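PDB 5NDX: glycosyl hydrolase from Rhizobium leguminosarum bv. trifolii, which probably hydrolyses O-glycosidic bonds, as a bacterial orthologue of human alpha-L-iduronidase in glycoside hydrolase family 39. Local coordinates for residues 7-12 and 395-400; 111-116 and 204-209; 373-378 and 519-524. The protein carries 2 engineered substitutions. One frame throughout, in Å; residues are numbered along the deposited sequence.

Contact 1 (7-12 and 395-400)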
ATOM      1  N   ILE A   7       6.585 -26.411 -10.863  1.00 36.42           N
ATOM      2  CA  ILE A   7       7.012 -25.092 -11.338  1.00 35.86           C
ATOM      3  C   ILE A   7       8.536 -24.994 -11.178  1.00 36.85           C
ATOM      4  O   ILE A   7       9.039 -25.242 -10.088  1.00 37.24           O
ATOM      5  CB  ILE A   7       6.324 -24.000 -10.542  1.00 34.19           C
ATOM      6  CG1 ILE A   7       4.797 -24.119 -10.668  1.00 33.99           C
ATOM      7  CG2 ILE A   7       6.704 -22.621 -11.038  1.00 34.00           C
ATOM      8  CD1 ILE A   7       4.056 -23.046  -9.884  1.00 34.10           C
ATOM      9  N   ASN A   8       9.246 -24.670 -12.260  1.00 37.13           N
ATOM     10  CA  ASN A   8      10.663 -24.420 -12.232  1.00 39.51           C
ATOM     11  C   ASN A   8      10.890 -22.960 -12.548  1.00 37.99           C
ATOM     12  O   ASN A   8      10.454 -22.446 -13.593  1.00 38.39           O
ATOM     13  CB  ASN A   8      11.492 -25.279 -13.223  1.00 44.75           C
ATOM     14  CG  ASN A   8      13.005 -24.906 -13.153  1.00 52.30           C
ATOM     15  OD1 ASN A   8      13.741 -25.303 -12.238  1.00 54.51           O
ATOM     16  ND2 ASN A   8      13.442 -24.048 -14.076  1.00 60.22           N
ATOM     17  N   VAL A   9      11.590 -22.298 -11.643  1.00 36.40           N
ATOM     18  CA  VAL A   9      11.990 -20.922 -11.804  1.00 36.74           C
ATOM     19  C   VAL A   9      13.502 -20.917 -12.014  1.00 37.82           C
ATOM     20  O   VAL A   9      14.254 -21.413 -11.154  1.00 37.45           O
ATOM     21  CB  VAL A   9      11.660 -20.115 -10.564  1.00 36.44           C
ATOM     22  CG1 VAL A   9      12.202 -18.711 -10.656  1.00 36.62           C
ATOM     23  CG2 VAL A   9      10.137 -20.038 -10.359  1.00 35.93           C
ATOM     24  N   ASP A  10      13.940 -20.348 -13.125  1.00 37.32           N
ATOM     25  CA  ASP A  10      15.368 -20.300 -13.401  1.00 40.49           C
ATOM     26  C   ASP A  10      15.949 -18.934 -13.120  1.00 38.38           C
ATOM     27  O   ASP A  10      15.804 -18.009 -13.892  1.00 40.45           O
ATOM     28  CB  ASP A  10      15.660 -20.766 -14.828  1.00 42.13           C
ATOM     29  CG  ASP A  10      17.189 -20.852 -15.128  1.00 44.78           C
ATOM     30  OD1 ASP A  10      18.081 -20.484 -14.310  1.00 42.38           O
ATOM     31  OD2 ASP A  10      17.447 -21.326 -16.232  1.00 50.26           O
ATOM     32  N   ALA A  11      16.609 -18.831 -11.987  1.00 39.15           N
ATOM     33  CA  ALA A  11      17.185 -17.562 -11.538  1.00 41.00           C
ATOM     34  C   ALA A  11      18.341 -17.057 -12.414  1.00 43.11           C
ATOM     35  O   ALA A  11      18.683 -15.864 -12.335  1.00 44.02           O
ATOM     36  CB  ALA A  11      17.714 -17.714 -10.121  1.00 40.06           C
ATOM     37  N   SER A  12      18.953 -17.945 -13.209  1.00 43.40           N
ATOM     38  CA  SER A  12      20.069 -17.545 -14.083  1.00 45.85           C
ATOM     39  C   SER A  12      19.532 -16.963 -15.373  1.00 48.83           C
ATOM     40  O   SER A  12      20.306 -16.479 -16.171  1.00 51.58           O
ATOM     41  CB  SER A  12      21.014 -18.732 -14.374  1.00 43.83           C
ATOM     42  OG  SER A  12      20.386 -19.678 -15.240  1.00 41.82           O
ATOM     43  N   LEU A 395      -4.229 -19.951 -10.429  1.00 35.18           N
ATOM     44  CA  LEU A 395      -2.835 -20.082  -9.975  1.00 34.49           C
ATOM     45  C   LEU A 395      -1.911 -19.218 -10.837  1.00 33.77           C
ATOM     46  O   LEU A 395      -1.749 -19.448 -12.057  1.00 32.47           O
ATOM     47  CB  LEU A 395      -2.380 -21.555  -9.957  1.00 34.96           C
ATOM     48  CG  LEU A 395      -1.034 -21.793  -9.270  1.00 35.67           C
ATOM     49  CD1 LEU A 395      -1.116 -21.516  -7.774  1.00 34.14           C
ATOM     50  CD2 LEU A 395      -0.645 -23.254  -9.469  1.00 37.61           C
ATOM     51  N   ALA A 396      -1.308 -18.212 -10.190  1.00 32.18           N
ATOM     52  CA  ALA A 396      -0.469 -17.222 -10.855  1.00 31.26           C
ATOM     53  C   ALA A 396       0.843 -17.061 -10.097  1.00 32.31           C
ATOM     54  O   ALA A 396       0.984 -17.443  -8.909  1.00 30.77           O
ATOM     55  CB  ALA A 396      -1.212 -15.879 -10.957  1.00 31.85           C
ATOM     56  N   ILE A 397       1.833 -16.532 -10.795  1.00 32.10           N
ATOM     57  CA  ILE A 397       3.165 -16.391 -10.224  1.00 33.74           C
ATOM     58  C   ILE A 397       3.855 -15.064 -10.589  1.00 32.99           C
ATOM     59  O   ILE A 397       3.658 -14.574 -11.680  1.00 33.34           O
ATOM     60  CB  ILE A 397       4.004 -17.604 -10.621  1.00 35.20           C
ATOM     61  CG1 ILE A 397       5.286 -17.648  -9.784  1.00 36.85           C
ATOM     62  CG2 ILE A 397       4.336 -17.608 -12.127  1.00 36.13           C
ATOM     63  CD1 ILE A 397       5.982 -18.970  -9.909  1.00 36.86           C
ATOM     64  N   LEU A 398       4.602 -14.460  -9.652  1.00 32.86           N
ATOM     65  CA  LEU A 398       5.511 -13.316  -9.936  1.00 32.28           C
ATOM     66  C   LEU A 398       6.906 -13.791  -9.504  1.00 32.31           C
ATOM     67  O   LEU A 398       7.229 -13.786  -8.312  1.00 31.60           O
ATOM     68  CB  LEU A 398       5.106 -12.049  -9.181  1.00 33.26           C
ATOM     69  CG  LEU A 398       3.697 -11.495  -9.506  1.00 34.40           C
ATOM     70  CD1 LEU A 398       3.259 -10.522  -8.439  1.00 34.31           C
ATOM     71  CD2 LEU A 398       3.688 -10.824 -10.885  1.00 35.66           C
ATOM     72  N   PRO A 399       7.729 -14.229 -10.464  1.00 31.59           N
ATOM     73  CA  PRO A 399       9.002 -14.834 -10.166  1.00 32.47           C
ATOM     74  C   PRO A 399      10.107 -13.851 -10.427  1.00 34.30           C
ATOM     75  O   PRO A 399      10.264 -13.430 -11.567  1.00 35.24           O
ATOM     76  CB  PRO A 399       9.058 -16.008 -11.137  1.00 32.95           C
ATOM     77  CG  PRO A 399       8.308 -15.518 -12.331  1.00 34.08           C
ATOM     78  CD  PRO A 399       7.363 -14.405 -11.883  1.00 33.08           C
ATOM     79  N   THR A 400      10.798 -13.414  -9.365  1.00 34.07           N
ATOM     80  CA  THR A 400      11.798 -12.361  -9.479  1.00 33.55           C
ATOM     81  C   THR A 400      13.147 -12.780  -8.913  1.00 34.43           C
ATOM     82  O   THR A 400      13.220 -13.599  -8.001  1.00 34.42           O
ATOM     83  CB  THR A 400      11.378 -11.041  -8.809  1.00 32.57           C
ATOM     84  OG1 THR A 400      11.315 -11.210  -7.388  1.00 32.08           O
ATOM     85  CG2 THR A 400      10.070 -10.532  -9.376  1.00 31.13           C
TER
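V9 and P399 lie where strand 7-10 comes nearest to strand 395-400, their CA atoms 7.0 Å apart. The two strand axes approach to 8.2 Å and run in roughly the same direction, 30° apart. They are not bonded neighbours: in the order of the sheet strand 378-385 stands between them, with T383 pairing to N8. They therefore meet through the side chains that turn inward, I7 and V9 on one strand and I397 and P399 on the other. CG1 of I397 is anti to the backbone N (chi1 -167°) and the chain continues extended, which carries CD1 of I397 across to CG2 of I7 at 3.9 Å. The two isoleucines lie alongside, running opposite ways. CD1 of I397 also comes to 4.3 Å from CG2 of V9, whose other branch, CG1, meets CB of P399 at 4.2 Å. Valine and isoleucine suit the strands, their branched CB favouring extended backbone; isoleucine adds a longer arm whose CD1 spans the intervening strand, and proline a compact ring. V382, I409 and V426 add apolar side chains from neighbouring strands. Past V9 the chain turns a corner at A11 and S12: D10 OD1 accepts from S12 N at 2.9 Å, which makes an Asx turn, and also from S12 OG at 2.6 Å, both from the same face. The chain begins in the beta-sandwich domain with strand 4-10, goes on through the barrel, and comes back at strands 378-385 and 395-401, consistent with the family 39 architecture. With only methyl and methylene groups touching, cohesion comes from dispersion and the exclusion of water.

Contact 2 (111-116 and 204-209)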
ATOM      1  N   ASP A 111      -9.887  35.685 -12.663  1.00 73.32           N
ATOM      2  CA  ASP A 111      -9.187  36.126 -11.448  1.00 73.88           C
ATOM      3  C   ASP A 111      -9.049  34.985 -10.444  1.00 68.15           C
ATOM      4  O   ASP A 111      -8.055  34.898  -9.743  1.00 67.70           O
ATOM      5  CB  ASP A 111      -9.867  37.322 -10.790  1.00 74.70           C
ATOM      6  CG  ASP A 111      -9.663  38.618 -11.574  1.00 76.94           C
ATOM      7  OD1 ASP A 111      -8.553  38.879 -12.102  1.00 75.59           O
ATOM      8  OD2 ASP A 111     -10.640  39.370 -11.661  1.00 78.63           O
ATOM      9  N   GLN A 112     -10.064  34.147 -10.373  1.00 66.83           N
ATOM     10  CA  GLN A 112     -10.015  32.949  -9.553  1.00 68.14           C
ATOM     11  C   GLN A 112      -9.022  31.919 -10.109  1.00 66.14           C
ATOM     12  O   GLN A 112      -8.225  31.363  -9.359  1.00 63.36           O
ATOM     13  CB  GLN A 112     -11.387  32.347  -9.429  1.00 67.93           C
ATOM     14  CG  GLN A 112     -12.383  33.320  -8.802  1.00 68.65           C
ATOM     15  CD  GLN A 112     -13.595  32.607  -8.298  1.00 69.66           C
ATOM     16  OE1 GLN A 112     -14.676  33.169  -8.154  1.00 78.02           O
ATOM     17  NE2 GLN A 112     -13.427  31.350  -8.045  1.00 68.50           N
ATOM     18  N   VAL A 113      -9.046  31.725 -11.426  1.00 63.77           N
ATOM     19  CA  VAL A 113      -8.092  30.857 -12.111  1.00 61.54           C
ATOM     20  C   VAL A 113      -6.680  31.255 -11.744  1.00 61.72           C
ATOM     21  O   VAL A 113      -5.867  30.383 -11.400  1.00 56.40           O
ATOM     22  CB  VAL A 113      -8.284  30.862 -13.649  1.00 60.73           C
ATOM     23  CG1 VAL A 113      -7.180  30.098 -14.377  1.00 60.38           C
ATOM     24  CG2 VAL A 113      -9.636  30.255 -14.001  1.00 60.59           C
ATOM     25  N   ARG A 114      -6.397  32.557 -11.813  1.00 60.13           N
ATOM     26  CA  ARG A 114      -5.078  33.105 -11.445  1.00 60.69           C
ATOM     27  C   ARG A 114      -4.736  32.989  -9.947  1.00 57.33           C
ATOM     28  O   ARG A 114      -3.576  32.813  -9.585  1.00 55.95           O
ATOM     29  CB  ARG A 114      -4.939  34.575 -11.897  1.00 63.90           C
ATOM     30  CG  ARG A 114      -4.352  34.724 -13.294  1.00 68.12           C
ATOM     31  CD  ARG A 114      -4.072  36.184 -13.727  1.00 71.99           C
ATOM     32  NE  ARG A 114      -4.910  36.452 -14.893  1.00 75.09           N
ATOM     33  CZ  ARG A 114      -6.147  36.941 -14.875  1.00 74.53           C
ATOM     34  NH1 ARG A 114      -6.730  37.373 -13.760  1.00 78.39           N
ATOM     35  NH2 ARG A 114      -6.793  37.043 -16.014  1.00 76.19           N
ATOM     36  N   ARG A 115      -5.743  33.136  -9.102  1.00 56.14           N
ATOM     37  CA  ARG A 115      -5.610  32.929  -7.672  1.00 58.70           C
ATOM     38  C   ARG A 115      -5.270  31.419  -7.337  1.00 55.50           C
ATOM     39  O   ARG A 115      -4.425  31.139  -6.481  1.00 52.18           O
ATOM     40  CB  ARG A 115      -6.909  33.390  -7.007  1.00 66.70           C
ATOM     41  CG  ARG A 115      -6.925  33.393  -5.489  1.00 77.63           C
ATOM     42  CD  ARG A 115      -7.981  34.331  -4.859  1.00 87.26           C
ATOM     43  NE  ARG A 115      -7.979  34.213  -3.380  1.00 98.90           N
ATOM     44  CZ  ARG A 115      -6.986  34.619  -2.558  1.00105.44           C
ATOM     45  NH1 ARG A 115      -5.873  35.202  -3.023  1.00108.84           N
ATOM     46  NH2 ARG A 115      -7.087  34.447  -1.237  1.00103.80           N
ATOM     47  N   TRP A 116      -5.909  30.488  -8.048  1.00 50.57           N
ATOM     48  CA  TRP A 116      -5.624  29.056  -7.948  1.00 52.20           C
ATOM     49  C   TRP A 116      -4.186  28.752  -8.368  1.00 52.88           C
ATOM     50  O   TRP A 116      -3.464  28.083  -7.629  1.00 50.85           O
ATOM     51  CB  TRP A 116      -6.603  28.204  -8.772  1.00 51.53           C
ATOM     52  CG  TRP A 116      -6.421  26.746  -8.501  1.00 51.65           C
ATOM     53  CD1 TRP A 116      -5.688  25.856  -9.238  1.00 48.21           C
ATOM     54  CD2 TRP A 116      -6.952  26.015  -7.392  1.00 50.10           C
ATOM     55  NE1 TRP A 116      -5.752  24.610  -8.670  1.00 48.58           N
ATOM     56  CE2 TRP A 116      -6.504  24.678  -7.523  1.00 49.89           C
ATOM     57  CE3 TRP A 116      -7.747  26.358  -6.291  1.00 49.87           C
ATOM     58  CZ2 TRP A 116      -6.843  23.673  -6.592  1.00 47.88           C
ATOM     59  CZ3 TRP A 116      -8.107  25.352  -5.371  1.00 50.06           C
ATOM     60  CH2 TRP A 116      -7.657  24.023  -5.538  1.00 48.53           C
ATOM     61  N   SER A 204      -3.582  26.718 -23.478  1.00 58.10           N
ATOM     62  CA  SER A 204      -3.749  27.136 -22.094  1.00 59.70           C
ATOM     63  C   SER A 204      -4.366  28.521 -22.054  1.00 64.25           C
ATOM     64  O   SER A 204      -3.912  29.409 -22.755  1.00 64.52           O
ATOM     65  CB  SER A 204      -2.394  27.168 -21.390  1.00 57.93           C
ATOM     66  OG  SER A 204      -2.453  27.971 -20.221  1.00 55.89           O
ATOM     67  N   CYS A 205      -5.350  28.710 -21.189  1.00 66.60           N
ATOM     68  CA  CYS A 205      -5.947  30.006 -20.964  1.00 67.78           C
ATOM     69  C   CYS A 205      -5.063  30.988 -20.203  1.00 68.94           C
ATOM     70  O   CYS A 205      -5.500  32.108 -19.992  1.00 71.20           O
ATOM     71  CB  CYS A 205      -7.265  29.846 -20.186  1.00 71.94           C
ATOM     72  SG  CYS A 205      -7.093  29.442 -18.410  1.00 75.10           S
ATOM     73  N   LEU A 206      -3.864  30.597 -19.757  1.00 69.61           N
ATOM     74  CA  LEU A 206      -2.986  31.487 -18.970  1.00 71.60           C
ATOM     75  C   LEU A 206      -1.715  31.914 -19.687  1.00 74.87           C
ATOM     76  O   LEU A 206      -1.277  33.056 -19.554  1.00 77.81           O
ATOM     77  CB  LEU A 206      -2.589  30.824 -17.658  1.00 71.08           C
ATOM     78  CG  LEU A 206      -3.704  30.715 -16.628  1.00 72.00           C
ATOM     79  CD1 LEU A 206      -3.285  29.691 -15.579  1.00 72.51           C
ATOM     80  CD2 LEU A 206      -4.034  32.052 -15.975  1.00 72.70           C
ATOM     81  N   THR A 207      -1.090  30.973 -20.384  1.00 75.32           N
ATOM     82  CA  THR A 207      -0.156  31.294 -21.446  1.00 75.97           C
ATOM     83  C   THR A 207      -1.173  31.578 -22.555  1.00 81.70           C
ATOM     84  O   THR A 207      -2.351  31.817 -22.269  1.00 84.58           O
ATOM     85  CB  THR A 207       0.783  30.102 -21.789  1.00 75.01           C
ATOM     86  OG1 THR A 207       0.067  29.097 -22.524  1.00 72.72           O
ATOM     87  CG2 THR A 207       1.384  29.455 -20.519  1.00 72.33           C
ATOM     88  N   GLY A 208      -0.786  31.545 -23.813  1.00 80.41           N
ATOM     89  CA  GLY A 208      -1.827  31.462 -24.856  1.00 82.06           C
ATOM     90  C   GLY A 208      -1.310  30.626 -25.980  1.00 83.87           C
ATOM     91  O   GLY A 208      -1.722  30.777 -27.125  1.00 87.63           O
ATOM     92  N   ASP A 209      -0.464  29.684 -25.610  1.00 84.89           N
ATOM     93  CA  ASP A 209       0.643  29.286 -26.433  1.00 86.64           C
ATOM     94  C   ASP A 209       0.812  27.788 -26.276  1.00 82.88           C
ATOM     95  O   ASP A 209       1.711  27.318 -25.589  1.00 78.75           O
ATOM     96  CB  ASP A 209       1.889  30.044 -25.957  1.00 90.48           C
ATOM     97  CG  ASP A 209       3.148  29.634 -26.694  1.00 96.84           C
ATOM     98  OD1 ASP A 209       3.060  29.370 -27.918  1.00103.55           O
ATOM     99  OD2 ASP A 209       4.217  29.571 -26.045  1.00 96.03           O
TER
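R114 on helix 111-116 and L206 on the irregular segment 204-209 are the pair whose CA atoms lie nearest, 8.0 Å apart, so that side chains must span the interval. The isobutyl group of L206 does most of this. Its CD2 lies 3.8 Å from CG of R114 and 4.0 Å from CG1 of V113, while its CD1 also comes near that valine methyl. V113 has CG1 anti to the backbone N (chi1 173°), and this methyl also meets SG of C205 at 4.1 Å. A valine fits this inner helical position, being short and apolar. R114 can serve at the margin because its methylenes pack on leucine while its charged end pairs with the exposed D111: NH1 makes a salt bridge to D111 OD1, 2.9 Å long but weak as a hydrogen bond, the carboxylate lying at the guanidinium edge, in its plane. In the TIM barrel, helix 110-131 follows the third strand and the loop leads into the sixth, so the contact ties together outer parts of the barrel well apart in sequence. Helix 155-171 lies beside both, touching W116 and, through N161, C205. Replacing L206 with an alanine would probably open a gap between loop and helix, leaving CG1 of V113 and the methylenes of R114 without their main partner. S204 helps to shape the loop: its OG accepts from L206 N at 3.0 Å in an ST turn with a nearly straight bond (165°) and more weakly from T207 N. D164 accepts the backbone N-H of C205, fixing the residue whose sulfur faces V113.

Contact 3 (373-378 and 519-524)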
ATOM      1  N   ALA A 373       6.149  -6.526  -1.256  1.00 28.47           N
ATOM      2  CA  ALA A 373       7.213  -5.550  -1.138  1.00 29.03           C
ATOM      3  C   ALA A 373       8.578  -6.217  -1.229  1.00 30.25           C
ATOM      4  O   ALA A 373       9.520  -5.538  -1.568  1.00 29.67           O
ATOM      5  CB  ALA A 373       7.111  -4.818   0.179  1.00 28.57           C
ATOM      6  N   THR A 374       8.662  -7.526  -0.935  1.00 29.49           N
ATOM      7  CA  THR A 374       9.916  -8.280  -1.021  1.00 30.19           C
ATOM      8  C   THR A 374      10.356  -8.668  -2.398  1.00 30.35           C
ATOM      9  O   THR A 374      11.409  -9.291  -2.529  1.00 33.20           O
ATOM     10  CB  THR A 374       9.864  -9.591  -0.190  1.00 30.37           C
ATOM     11  OG1 THR A 374       8.956 -10.551  -0.799  1.00 31.28           O
ATOM     12  CG2 THR A 374       9.433  -9.289   1.224  1.00 30.17           C
ATOM     13  N   LEU A 375       9.560  -8.382  -3.427  1.00 30.29           N
ATOM     14  CA  LEU A 375       9.911  -8.799  -4.754  1.00 30.68           C
ATOM     15  C   LEU A 375      11.153  -8.056  -5.260  1.00 33.06           C
ATOM     16  O   LEU A 375      11.471  -6.970  -4.811  1.00 31.66           O
ATOM     17  CB  LEU A 375       8.745  -8.623  -5.709  1.00 30.80           C
ATOM     18  CG  LEU A 375       7.605  -9.653  -5.554  1.00 29.56           C
ATOM     19  CD1 LEU A 375       6.306  -9.189  -6.198  1.00 30.09           C
ATOM     20  CD2 LEU A 375       8.027 -10.995  -6.107  1.00 29.86           C
ATOM     21  N   GLY A 376      11.855  -8.721  -6.160  1.00 33.75           N
ATOM     22  CA  GLY A 376      13.071  -8.226  -6.755  1.00 34.41           C
ATOM     23  C   GLY A 376      12.880  -7.337  -7.960  1.00 34.52           C
ATOM     24  O   GLY A 376      11.795  -6.828  -8.182  1.00 33.12           O
ATOM     25  N   ASP A 377      13.956  -7.155  -8.741  1.00 34.13           N
ATOM     26  CA  ASP A 377      13.956  -6.126  -9.789  1.00 36.00           C
ATOM     27  C   ASP A 377      14.067  -6.737 -11.187  1.00 34.96           C
ATOM     28  O   ASP A 377      14.157  -6.010 -12.188  1.00 33.91           O
ATOM     29  CB  ASP A 377      15.066  -5.114  -9.555  1.00 35.15           C
ATOM     30  CG  ASP A 377      16.482  -5.752  -9.684  1.00 38.37           C
ATOM     31  OD1 ASP A 377      16.658  -6.971 -10.027  1.00 37.20           O
ATOM     32  OD2 ASP A 377      17.434  -5.010  -9.395  1.00 39.33           O
ATOM     33  N   THR A 378      14.043  -8.061 -11.275  1.00 33.97           N
ATOM     34  CA  THR A 378      14.166  -8.714 -12.566  1.00 35.74           C
ATOM     35  C   THR A 378      13.246  -9.925 -12.619  1.00 35.79           C
ATOM     36  O   THR A 378      13.247 -10.722 -11.693  1.00 39.03           O
ATOM     37  CB  THR A 378      15.642  -9.160 -12.787  1.00 36.94           C
ATOM     38  OG1 THR A 378      16.531  -8.054 -12.586  1.00 36.07           O
ATOM     39  CG2 THR A 378      15.828  -9.608 -14.143  1.00 40.24           C
ATOM     40  N   LEU A 519      -1.919 -16.410  -0.539  1.00 28.47           N
ATOM     41  CA  LEU A 519      -0.738 -15.767  -1.092  1.00 29.41           C
ATOM     42  C   LEU A 519       0.449 -16.355  -0.360  1.00 28.26           C
ATOM     43  O   LEU A 519       0.473 -16.351   0.863  1.00 28.54           O
ATOM     44  CB  LEU A 519      -0.779 -14.248  -0.851  1.00 28.82           C
ATOM     45  CG  LEU A 519       0.398 -13.461  -1.427  1.00 29.24           C
ATOM     46  CD1 LEU A 519       0.507 -13.622  -2.950  1.00 30.03           C
ATOM     47  CD2 LEU A 519       0.256 -11.953  -1.083  1.00 30.42           C
ATOM     48  N   THR A 520       1.414 -16.838  -1.102  1.00 27.86           N
ATOM     49  CA  THR A 520       2.634 -17.390  -0.551  1.00 28.94           C
ATOM     50  C   THR A 520       3.823 -16.570  -1.094  1.00 29.33           C
ATOM     51  O   THR A 520       3.903 -16.313  -2.290  1.00 28.32           O
ATOM     52  CB  THR A 520       2.846 -18.831  -0.988  1.00 28.97           C
ATOM     53  OG1 THR A 520       1.699 -19.617  -0.688  1.00 31.49           O
ATOM     54  CG2 THR A 520       4.034 -19.489  -0.302  1.00 29.47           C
ATOM     55  N   GLN A 521       4.764 -16.208  -0.226  1.00 28.87           N
ATOM     56  CA  GLN A 521       6.021 -15.571  -0.700  1.00 28.58           C
ATOM     57  C   GLN A 521       7.169 -16.527  -0.394  1.00 29.24           C
ATOM     58  O   GLN A 521       7.314 -16.989   0.743  1.00 29.55           O
ATOM     59  CB  GLN A 521       6.218 -14.219  -0.020  1.00 28.83           C
ATOM     60  CG  GLN A 521       7.168 -13.302  -0.750  1.00 28.49           C
ATOM     61  CD  GLN A 521       6.582 -12.775  -2.020  1.00 30.29           C
ATOM     62  OE1 GLN A 521       5.348 -12.694  -2.184  1.00 31.36           O
ATOM     63  NE2 GLN A 521       7.452 -12.384  -2.947  1.00 30.12           N
ATOM     64  N   VAL A 522       7.921 -16.901  -1.430  1.00 29.68           N
ATOM     65  CA  VAL A 522       9.070 -17.772  -1.285  1.00 29.00           C
ATOM     66  C   VAL A 522      10.336 -16.896  -1.503  1.00 31.12           C
ATOM     67  O   VAL A 522      10.513 -16.302  -2.572  1.00 30.43           O
ATOM     68  CB  VAL A 522       9.034 -18.864  -2.340  1.00 30.24           C
ATOM     69  CG1 VAL A 522      10.223 -19.818  -2.159  1.00 30.40           C
ATOM     70  CG2 VAL A 522       7.664 -19.614  -2.294  1.00 29.98           C
ATOM     71  N   LEU A 523      11.191 -16.829  -0.495  1.00 30.71           N
ATOM     72  CA  LEU A 523      12.441 -16.115  -0.563  1.00 32.00           C
ATOM     73  C   LEU A 523      13.525 -17.150  -0.473  1.00 33.21           C
ATOM     74  O   LEU A 523      13.495 -17.998   0.437  1.00 34.42           O
ATOM     75  CB  LEU A 523      12.575 -15.150   0.610  1.00 34.54           C
ATOM     76  CG  LEU A 523      11.446 -14.118   0.759  1.00 37.16           C
ATOM     77  CD1 LEU A 523      11.566 -13.321   2.065  1.00 41.32           C
ATOM     78  CD2 LEU A 523      11.438 -13.194  -0.405  1.00 36.55           C
ATOM     79  N   VAL A 524      14.425 -17.137  -1.449  1.00 31.14           N
ATOM     80  CA  VAL A 524      15.602 -18.004  -1.444  1.00 32.94           C
ATOM     81  C   VAL A 524      16.816 -17.063  -1.508  1.00 33.99           C
ATOM     82  O   VAL A 524      17.024 -16.397  -2.524  1.00 32.58           O
ATOM     83  CB  VAL A 524      15.618 -18.937  -2.627  1.00 33.74           C
ATOM     84  CG1 VAL A 524      16.849 -19.823  -2.570  1.00 36.26           C
ATOM     85  CG2 VAL A 524      14.362 -19.825  -2.646  1.00 33.79           C
TER
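T374 OG1, set against Q521 of strand 519-524, is gripped by two groups from outside the two segments: it hydrogen-bonds to the carbonyl oxygen of L371, at the close of helix 364-372, and to the hydroxyl of S408. Q521 is near too, with NE2 3.2 Å from OG1 of T374, but the angle is too poor for a hydrogen bond, and the carboxamide has its own partners. NE2 bonds to S408 OG and OE1 to S410 OG, so both ends of the amide are held and its rotation is fixed. S408 thus links the two side chains that fail to bond directly. The side chains of T374 and Q521 run alongside in opposite senses, and CG of Q521 comes to 3.3 Å from OG1 of T374. The glutamine chain bends at chi2 (71°), which brings its amide round beside the loop. L523 covers another side of the threonine: its CD2 lies 3.6 Å from OG1 and 3.9 Å from CB of T374. L375 lies across the glutamine, nearly square to it, its CD2 3.5 Å from NE2 of Q521. The same leucine also packs on L398 and T400 of strand 395-401 and on F18 and W22. A threonine suits this place because one small side chain offers both a hydroxyl and carbon surface; a glutamine suits the strand because its amide can both donate and accept. The contact joins the loop that leaves helix 364-372, beyond the last barrel strand, to a strand of the beta-sandwich. Its chemistry is a largely buried polar network flanked by L375 and L523, so the fit is directional where the serines bond and merely close where T374 faces Q521.

How the contacts relate
Contacts 1 and 3 are neighbours in the interior, their centres about 10 Å apart, and both reach the same mixed sheet; T400 OG1 joins them through a probable hydrogen bond to G376 N, 2.8 Å long. Yet their chemistry differs: contact 1 is wholly apolar, strand against strand, whereas contact 3 mixes leucines with a network of hydroxyls and an amide where a loop meets the sheet. Contact 2 lies far off on the barrel's periphery, its centre about 52 Å from that of contact 1. Only partly buried, it joins helix to loop, with a charged pair at its margin. In sequence contact 2 is nested within contact 1, while contacts 1 and 3 interleave.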